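PDB 6BS3: ATPase BagA from Mycobacterium tuberculosis H37Rv, which forms one ATP-hydrolysing subunit of the heterodimeric BagAB ATPase, whose activity is required for resistance to nitric oxide and to elevated glycerol. Local coordinates for residues 38-43 / 332-337; 62-65 / 71-74; 140-145 / 196-201. One frame throughout, in Å; residues are numbered along the deposited sequence.

Interaction 1. Residues 38-43 / 332-337; sequences AAALAL and ESLAQQ
Segment 38-43, inside a helix, and 332-337, the last turn of another helix and the residue after it, meet with Leu-41 and Leu-334 as their nearest pair of backbone positions, the CA atoms of these two residues lying 7.3 Å apart. One side chain carries the contact. Leu-334 points its CB toward the other helix, and with CG anti to its own carbonyl carbon (chi1 -72°) it sends the CD1 branch onto the backbone between Ala-40 and Leu-41. Leu-334 CD1 is 3.8 Å from the amide N of Leu-41 and 3.9 Å from Leu-41 CA, so a single methyl sits over the peptide link of the opposite helix. The small methyl of Ala-40, pointing toward Leu-334, lies beside the same branch (CB to CD1 4.2 Å). Leu-41 adds its CB, 4.4 Å from Leu-334 CD1, at the flank. No hydrogen bond crosses the contact, and all three touching residues are buried, so it rests on van der Waals packing. At the C-terminal end of helix 324-336, Gln-337 NE2 donates to Ser-333 O at 3.0 Å, approaching from above the carbonyl plane. Leu-334 also packs on Leu-315 of strand 312-316, the last strand of the sheet, and on Val-339, which touches Leu-41 as well. The C-terminal helix 324-336 is thereby laid against helix 34-46, whose first turn carries the P-loop residues Lys-34, Ser-35 and Thr-36 that bind ATP, while Ala-38, Ala-39 and Ala-42 pack on strand 51-56.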
loop_
_atom_site.group_PDB
_atom_site.type_symbol
_atom_site.label_atom_id
_atom_site.label_comp_id
_atom_site.label_asym_id
_atom_site.label_seq_id
_atom_site.Cartn_x
_atom_site.Cartn_y
_atom_site.Cartn_z
ATOM N N ALA A 38 15.324 -3.124 0.554
ATOM C CA ALA A 38 16.151 -3.144 -0.655
ATOM C C ALA A 38 17.413 -2.303 -0.364
ATOM O O ALA A 38 18.521 -2.761 -0.650
ATOM C CB ALA A 38 15.371 -2.612 -1.851
ATOM N N ALA A 39 17.256 -1.142 0.307
ATOM C CA ALA A 39 18.396 -0.309 0.726
ATOM C C ALA A 39 19.279 -1.039 1.780
ATOM O O ALA A 39 20.506 -0.997 1.675
ATOM C CB ALA A 39 17.908 1.010 1.289
ATOM N N ALA A 40 18.663 -1.721 2.764
ATOM C CA ALA A 40 19.408 -2.481 3.786
ATOM C C ALA A 40 20.144 -3.681 3.149
ATOM O O ALA A 40 21.259 -3.982 3.552
ATOM C CB ALA A 40 18.471 -2.950 4.896
ATOM N N LEU A 41 19.518 -4.341 2.135
ATOM C CA LEU A 41 20.108 -5.442 1.392
ATOM C C LEU A 41 21.326 -4.944 0.595
ATOM O O LEU A 41 22.376 -5.589 0.620
ATOM C CB LEU A 41 19.063 -6.148 0.477
ATOM C CG LEU A 41 19.615 -7.286 -0.440
ATOM C CD1 LEU A 41 20.350 -8.352 0.367
ATOM C CD2 LEU A 41 18.522 -7.881 -1.326
ATOM N N ALA A 42 21.189 -3.791 -0.075
ATOM C CA ALA A 42 22.251 -3.141 -0.865
ATOM C C ALA A 42 23.456 -2.853 0.017
ATOM O O ALA A 42 24.576 -3.145 -0.394
ATOM C CB ALA A 42 21.734 -1.850 -1.512
ATOM N N LEU A 43 23.219 -2.327 1.250
ATOM C CA LEU A 43 24.261 -2.041 2.249
ATOM C C LEU A 43 24.968 -3.310 2.657
ATOM O O LEU A 43 26.191 -3.304 2.779
ATOM C CB LEU A 43 23.708 -1.316 3.508
ATOM C CG LEU A 43 23.275 0.161 3.334
ATOM C CD1 LEU A 43 22.431 0.639 4.528
ATOM C CD2 LEU A 43 24.498 1.092 3.143
ATOM N N GLU A 332 22.831 -4.916 9.365
ATOM C CA GLU A 332 23.491 -5.717 10.387
ATOM C C GLU A 332 22.619 -6.957 10.739
ATOM O O GLU A 332 23.153 -8.058 10.796
ATOM C CB GLU A 332 23.808 -4.861 11.629
ATOM C CG GLU A 332 24.554 -5.617 12.716
ATOM C CD GLU A 332 26.020 -5.892 12.436
ATOM O OE1 GLU A 332 26.319 -6.887 11.736
ATOM O OE2 GLU A 332 26.873 -5.113 12.924
ATOM N N SER A 333 21.286 -6.787 10.891
ATOM C CA SER A 333 20.368 -7.908 11.153
ATOM C C SER A 333 20.401 -8.931 9.996
ATOM O O SER A 333 20.495 -10.121 10.255
ATOM C CB SER A 333 18.952 -7.406 11.404
ATOM O OG SER A 333 18.049 -8.500 11.436
ATOM N N LEU A 334 20.385 -8.461 8.733
ATOM C CA LEU A 334 20.526 -9.308 7.542
ATOM C C LEU A 334 21.866 -10.043 7.524
ATOM O O LEU A 334 21.875 -11.241 7.256
ATOM C CB LEU A 334 20.373 -8.499 6.253
ATOM C CG LEU A 334 18.948 -8.017 5.928
ATOM C CD1 LEU A 334 18.967 -7.100 4.729
ATOM C CD2 LEU A 334 17.958 -9.218 5.720
ATOM N N ALA A 335 22.995 -9.333 7.827
ATOM C CA ALA A 335 24.346 -9.918 7.851
ATOM C C ALA A 335 24.456 -11.088 8.863
ATOM O O ALA A 335 25.010 -12.132 8.530
ATOM C CB ALA A 335 25.393 -8.840 8.156
ATOM N N GLN A 336 23.875 -10.927 10.061
ATOM C CA GLN A 336 23.866 -11.934 11.139
ATOM C C GLN A 336 23.104 -13.224 10.783
ATOM O O GLN A 336 23.329 -14.285 11.387
ATOM C CB GLN A 336 23.299 -11.312 12.426
ATOM C CG GLN A 336 24.196 -10.194 12.979
ATOM C CD GLN A 336 23.627 -9.487 14.188
ATOM O OE1 GLN A 336 22.468 -9.665 14.577
ATOM N NE2 GLN A 336 24.441 -8.649 14.808
ATOM N N GLN A 337 22.213 -13.122 9.794
ATOM C CA GLN A 337 21.389 -14.212 9.287
ATOM C C GLN A 337 22.058 -14.913 8.102
ATOM O O GLN A 337 21.499 -15.860 7.561
ATOM C CB GLN A 337 19.979 -13.690 8.930
ATOM C CG GLN A 337 19.139 -13.352 10.152
ATOM C CD GLN A 337 17.846 -12.694 9.769
ATOM O OE1 GLN A 337 16.871 -13.358 9.470
ATOM N NE2 GLN A 337 17.802 -11.369 9.758
#

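Interaction 2. Residues 62-65 / 71-74; sequences GIAQ and PLPY
Ala-64 and Ile-63, on the short helix 62-66, receive the side chain of Leu-72 from the loop that follows. The tight part of the contact is made by Leu-72, whose first torsion (chi1 -63°) brings CG over Ala-64 and CD1 to Ile-63. The CD1 methyl touches Ile-63 CG2 at 3.9 Å, and the two side chains cross at about a right angle. A second touch is made nearer the backbone, where Ala-64 CB lies 4.2 Å from Leu-72 CG. Ile-63 and Leu-72 also share Ala-90 of strand 86-92, which continues the apolar patch toward the sheet. The looser side belongs to Pro-71, an exposed residue. Its CA lies 4.1 Å from Ala-64 CB, and the two residues are the nearest backbone pair. The Pro-71 ring nevertheless points away from segment 62-65. Glu-56 accepts from the amides of Gly-62 and Ile-63 through OE2 and OE1, and Gln-61 OE1 from Leu-72 N. The arrangement folds the loop after helix 62-66 back on that helix, beside the nucleotide site: the Ile-63 side chain is about 9 Å from the bound magnesium ion and about 7 Å from the side chain of Ser-35. No hydrogen bond joins the two segments. Their contact is made by aliphatic groups alone, so it has little directional character; orientation probably owes more to the surrounding polar bonds and to the short connection, which brings the chain back against the helix it has just left.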
loop_
_atom_site.group_PDB
_atom_site.type_symbol
_atom_site.label_atom_id
_atom_site.label_comp_id
_atom_site.label_asym_id
_atom_site.label_seq_id
_atom_site.Cartn_x
_atom_site.Cartn_y
_atom_site.Cartn_z
ATOM N N GLY A 62 11.490 7.123 -4.174
ATOM C CA GLY A 62 11.546 6.432 -2.887
ATOM C C GLY A 62 12.926 6.363 -2.268
ATOM O O GLY A 62 13.046 6.341 -1.040
ATOM N N ILE A 63 13.989 6.309 -3.104
ATOM C CA ILE A 63 15.380 6.287 -2.612
ATOM C C ILE A 63 15.722 7.635 -1.955
ATOM O O ILE A 63 16.224 7.645 -0.825
ATOM C CB ILE A 63 16.433 5.878 -3.695
ATOM C CG1 ILE A 63 16.184 4.435 -4.213
ATOM C CG2 ILE A 63 17.852 6.020 -3.127
ATOM C CD1 ILE A 63 16.890 4.077 -5.565
ATOM N N ALA A 64 15.443 8.769 -2.669
ATOM C CA ALA A 64 15.675 10.131 -2.177
ATOM C C ALA A 64 14.916 10.373 -0.865
ATOM O O ALA A 64 15.489 10.913 0.078
ATOM C CB ALA A 64 15.253 11.150 -3.226
ATOM N N GLN A 65 13.652 9.910 -0.796
ATOM C CA GLN A 65 12.777 9.995 0.372
ATOM C C GLN A 65 13.361 9.206 1.555
ATOM O O GLN A 65 13.362 9.702 2.683
ATOM C CB GLN A 65 11.379 9.476 0.008
ATOM C CG GLN A 65 10.296 9.841 1.017
ATOM C CD GLN A 65 8.996 9.111 0.783
ATOM O OE1 GLN A 65 8.959 7.891 0.565
ATOM N NE2 GLN A 65 7.894 9.843 0.843
ATOM N N PRO A 71 15.073 15.211 -4.859
ATOM C CA PRO A 71 14.936 14.231 -5.968
ATOM C C PRO A 71 16.235 13.942 -6.742
ATOM O O PRO A 71 16.931 14.857 -7.180
ATOM C CB PRO A 71 13.897 14.888 -6.886
ATOM C CG PRO A 71 13.070 15.729 -5.976
ATOM C CD PRO A 71 14.017 16.251 -4.927
ATOM N N LEU A 72 16.527 12.657 -6.953
ATOM C CA LEU A 72 17.720 12.213 -7.668
ATOM C C LEU A 72 17.570 12.319 -9.197
ATOM O O LEU A 72 16.515 11.965 -9.741
ATOM C CB LEU A 72 18.078 10.755 -7.288
ATOM C CG LEU A 72 18.444 10.465 -5.824
ATOM C CD1 LEU A 72 18.599 8.984 -5.599
ATOM C CD2 LEU A 72 19.722 11.153 -5.420
ATOM N N PRO A 73 18.636 12.743 -9.912
ATOM C CA PRO A 73 18.550 12.795 -11.378
ATOM C C PRO A 73 18.782 11.414 -11.995
ATOM O O PRO A 73 19.116 10.452 -11.289
ATOM C CB PRO A 73 19.663 13.785 -11.753
ATOM C CG PRO A 73 20.683 13.603 -10.677
ATOM C CD PRO A 73 19.955 13.213 -9.426
ATOM N N TYR A 74 18.620 11.307 -13.320
ATOM C CA TYR A 74 18.843 10.041 -14.007
ATOM C C TYR A 74 20.349 9.794 -14.221
ATOM O O TYR A 74 20.864 9.990 -15.312
ATOM C CB TYR A 74 18.013 9.972 -15.307
ATOM C CG TYR A 74 18.021 8.617 -15.989
ATOM C CD1 TYR A 74 17.846 7.438 -15.256
ATOM C CD2 TYR A 74 18.143 8.515 -17.371
ATOM C CE1 TYR A 74 17.832 6.192 -15.884
ATOM C CE2 TYR A 74 18.088 7.276 -18.014
ATOM C CZ TYR A 74 17.947 6.118 -17.267
ATOM O OH TYR A 74 17.945 4.913 -17.912
#

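Interaction 3. Residues 140-145 / 196-201; sequences KIKETV and VKLLHS
Leu-198 bridges helices 188-200 and 130-146 by touching Lys-142 and Val-145. The second segment starts with Val-196, whose carbonyl is held within the segment: it accepts from both His-200 N and His-200 ND1, arriving from opposite faces of the carbonyl plane. The ND1 bond is 2.8 Å long, and Val-196 O lies in the plane of the imidazole. Leu-198 comes next. With CG anti to the backbone N (chi1 172°) it reaches toward helix 130-146, meeting Val-145 tip to tip: Leu-198 CD1 is 3.9 Å from Val-145 CG1. The CD2 methyl of Leu-198 touches that same CG1 and also Lys-142 CG, the latter at 3.7 Å, at the aliphatic base of a lysine chain that bends at chi2 (-111°) and then leads away. Leu-199 turns instead to Leu-23 of strand 23-28 and to Val-175. His-200 uses its other ring nitrogen, NE2, to reach Met-230 O. Ser-201 finishes the segment: its OG and N both donate to Leu-198 O, the OG bond being 2.9 Å, from one face of that carbonyl. On the other helix, Val-145 packs on Leu-23 and Ile-159, strands 23-28 and 158-162 of the sheet. Away from the nucleotide, this is helix-to-helix packing on a central, largely parallel sheet, the layered alpha/beta architecture of P-loop NTPases.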
loop_
_atom_site.group_PDB
_atom_site.type_symbol
_atom_site.label_atom_id
_atom_site.label_comp_id
_atom_site.label_asym_id
_atom_site.label_seq_id
_atom_site.Cartn_x
_atom_site.Cartn_y
_atom_site.Cartn_z
ATOM N N LYS A 140 16.909 -1.596 -18.964
ATOM C CA LYS A 140 17.897 -0.753 -18.278
ATOM C C LYS A 140 18.514 -1.516 -17.105
ATOM O O LYS A 140 19.713 -1.397 -16.874
ATOM C CB LYS A 140 17.283 0.592 -17.822
ATOM C CG LYS A 140 18.249 1.522 -17.069
ATOM C CD LYS A 140 19.426 1.961 -17.917
ATOM C CE LYS A 140 20.485 2.653 -17.103
ATOM N NZ LYS A 140 21.707 2.909 -17.909
ATOM N N ILE A 141 17.694 -2.298 -16.376
ATOM C CA ILE A 141 18.131 -3.141 -15.263
ATOM C C ILE A 141 19.179 -4.136 -15.802
ATOM O O ILE A 141 20.266 -4.228 -15.238
ATOM C CB ILE A 141 16.919 -3.855 -14.600
ATOM C CG1 ILE A 141 16.062 -2.848 -13.763
ATOM C CG2 ILE A 141 17.381 -5.067 -13.743
ATOM C CD1 ILE A 141 14.598 -3.467 -13.279
ATOM N N LYS A 142 18.883 -4.805 -16.934
ATOM C CA LYS A 142 19.796 -5.747 -17.573
ATOM C C LYS A 142 21.137 -5.082 -17.969
ATOM O O LYS A 142 22.190 -5.701 -17.822
ATOM C CB LYS A 142 19.107 -6.407 -18.775
ATOM C CG LYS A 142 19.904 -7.538 -19.426
ATOM C CD LYS A 142 20.389 -7.123 -20.785
ATOM C CE LYS A 142 21.139 -8.218 -21.491
ATOM N NZ LYS A 142 21.704 -7.716 -22.766
ATOM N N GLU A 143 21.088 -3.839 -18.467
ATOM C CA GLU A 143 22.270 -3.070 -18.875
ATOM C C GLU A 143 23.199 -2.813 -17.667
ATOM O O GLU A 143 24.412 -2.877 -17.828
ATOM C CB GLU A 143 21.848 -1.748 -19.570
ATOM C CG GLU A 143 22.993 -0.929 -20.180
ATOM C CD GLU A 143 23.804 -0.072 -19.218
ATOM O OE1 GLU A 143 23.215 0.468 -18.252
ATOM O OE2 GLU A 143 25.033 0.054 -19.428
ATOM N N THR A 144 22.635 -2.546 -16.464
ATOM C CA THR A 144 23.437 -2.300 -15.255
ATOM C C THR A 144 24.114 -3.570 -14.749
ATOM O O THR A 144 25.227 -3.495 -14.228
ATOM C CB THR A 144 22.616 -1.598 -14.160
ATOM O OG1 THR A 144 21.670 -2.515 -13.609
ATOM C CG2 THR A 144 21.928 -0.312 -14.654
ATOM N N VAL A 145 23.438 -4.729 -14.909
ATOM C CA VAL A 145 23.880 -6.071 -14.507
ATOM C C VAL A 145 25.066 -6.569 -15.355
ATOM O O VAL A 145 26.010 -7.114 -14.796
ATOM C CB VAL A 145 22.701 -7.095 -14.563
ATOM C CG1 VAL A 145 23.170 -8.535 -14.288
ATOM C CG2 VAL A 145 21.553 -6.706 -13.635
ATOM N N VAL A 196 15.165 -12.061 -20.900
ATOM C CA VAL A 196 14.507 -13.324 -20.532
ATOM C C VAL A 196 15.538 -14.298 -19.940
ATOM O O VAL A 196 15.272 -14.885 -18.890
ATOM C CB VAL A 196 13.768 -13.969 -21.743
ATOM C CG1 VAL A 196 13.445 -15.444 -21.496
ATOM C CG2 VAL A 196 12.506 -13.203 -22.089
ATOM N N LYS A 197 16.696 -14.479 -20.634
ATOM C CA LYS A 197 17.787 -15.373 -20.226
ATOM C C LYS A 197 18.318 -14.978 -18.855
ATOM O O LYS A 197 18.498 -15.850 -18.011
ATOM C CB LYS A 197 18.930 -15.354 -21.255
ATOM C CG LYS A 197 18.921 -16.538 -22.197
ATOM C CD LYS A 197 19.843 -16.310 -23.393
ATOM C CE LYS A 197 19.070 -15.980 -24.650
ATOM N NZ LYS A 197 19.944 -15.453 -25.731
ATOM N N LEU A 198 18.566 -13.659 -18.636
ATOM C CA LEU A 198 19.063 -13.137 -17.366
ATOM C C LEU A 198 18.070 -13.411 -16.240
ATOM O O LEU A 198 18.465 -13.985 -15.225
ATOM C CB LEU A 198 19.420 -11.635 -17.450
ATOM C CG LEU A 198 19.763 -10.933 -16.108
ATOM C CD1 LEU A 198 21.016 -11.518 -15.464
ATOM C CD2 LEU A 198 19.948 -9.458 -16.292
ATOM N N LEU A 199 16.787 -13.028 -16.434
ATOM C CA LEU A 199 15.718 -13.197 -15.433
ATOM C C LEU A 199 15.496 -14.633 -14.985
ATOM O O LEU A 199 15.300 -14.859 -13.801
ATOM C CB LEU A 199 14.393 -12.585 -15.896
ATOM C CG LEU A 199 14.364 -11.068 -16.068
ATOM C CD1 LEU A 199 13.067 -10.626 -16.725
ATOM C CD2 LEU A 199 14.619 -10.339 -14.731
ATOM N N HIS A 200 15.572 -15.590 -15.919
ATOM C CA HIS A 200 15.361 -17.023 -15.673
ATOM C C HIS A 200 16.622 -17.776 -15.153
ATOM O O HIS A 200 16.498 -18.908 -14.693
ATOM C CB HIS A 200 14.764 -17.697 -16.932
ATOM C CG HIS A 200 13.339 -17.294 -17.133
ATOM N ND1 HIS A 200 13.005 -16.068 -17.704
ATOM C CD2 HIS A 200 12.201 -17.909 -16.734
ATOM C CE1 HIS A 200 11.687 -15.988 -17.649
ATOM N NE2 HIS A 200 11.157 -17.069 -17.076
ATOM N N SER A 201 17.798 -17.123 -15.138
ATOM C CA SER A 201 19.039 -17.748 -14.681
ATOM C C SER A 201 19.265 -17.701 -13.162
ATOM O O SER A 201 18.511 -17.058 -12.424
ATOM C CB SER A 201 20.239 -17.149 -15.411
ATOM O OG SER A 201 20.570 -15.884 -14.867
#

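Followed from the N terminus, after strand 23-28 the chain enters helix 34-46, whose segment 38-43 waits for its partner 332-337 near the far end; interaction 1 therefore closes a loop of 288 intervening residues. Interactions 2 and 3 both nest inside it and follow one another in series without crossing. Interaction 2 closes a short loop, with five residues between its segments, and interaction 3 spans 50 residues. Interactions 2 and 3 touch where Tyr-74 OH packs against Lys-140 CD at 3.3 Å, while interaction 1 touches neither. Around the central sheet they join the C-terminal helix to helix 34-46, the loop before strand 77-82 to helix 62-66, and helix 130-146 to helix 188-200.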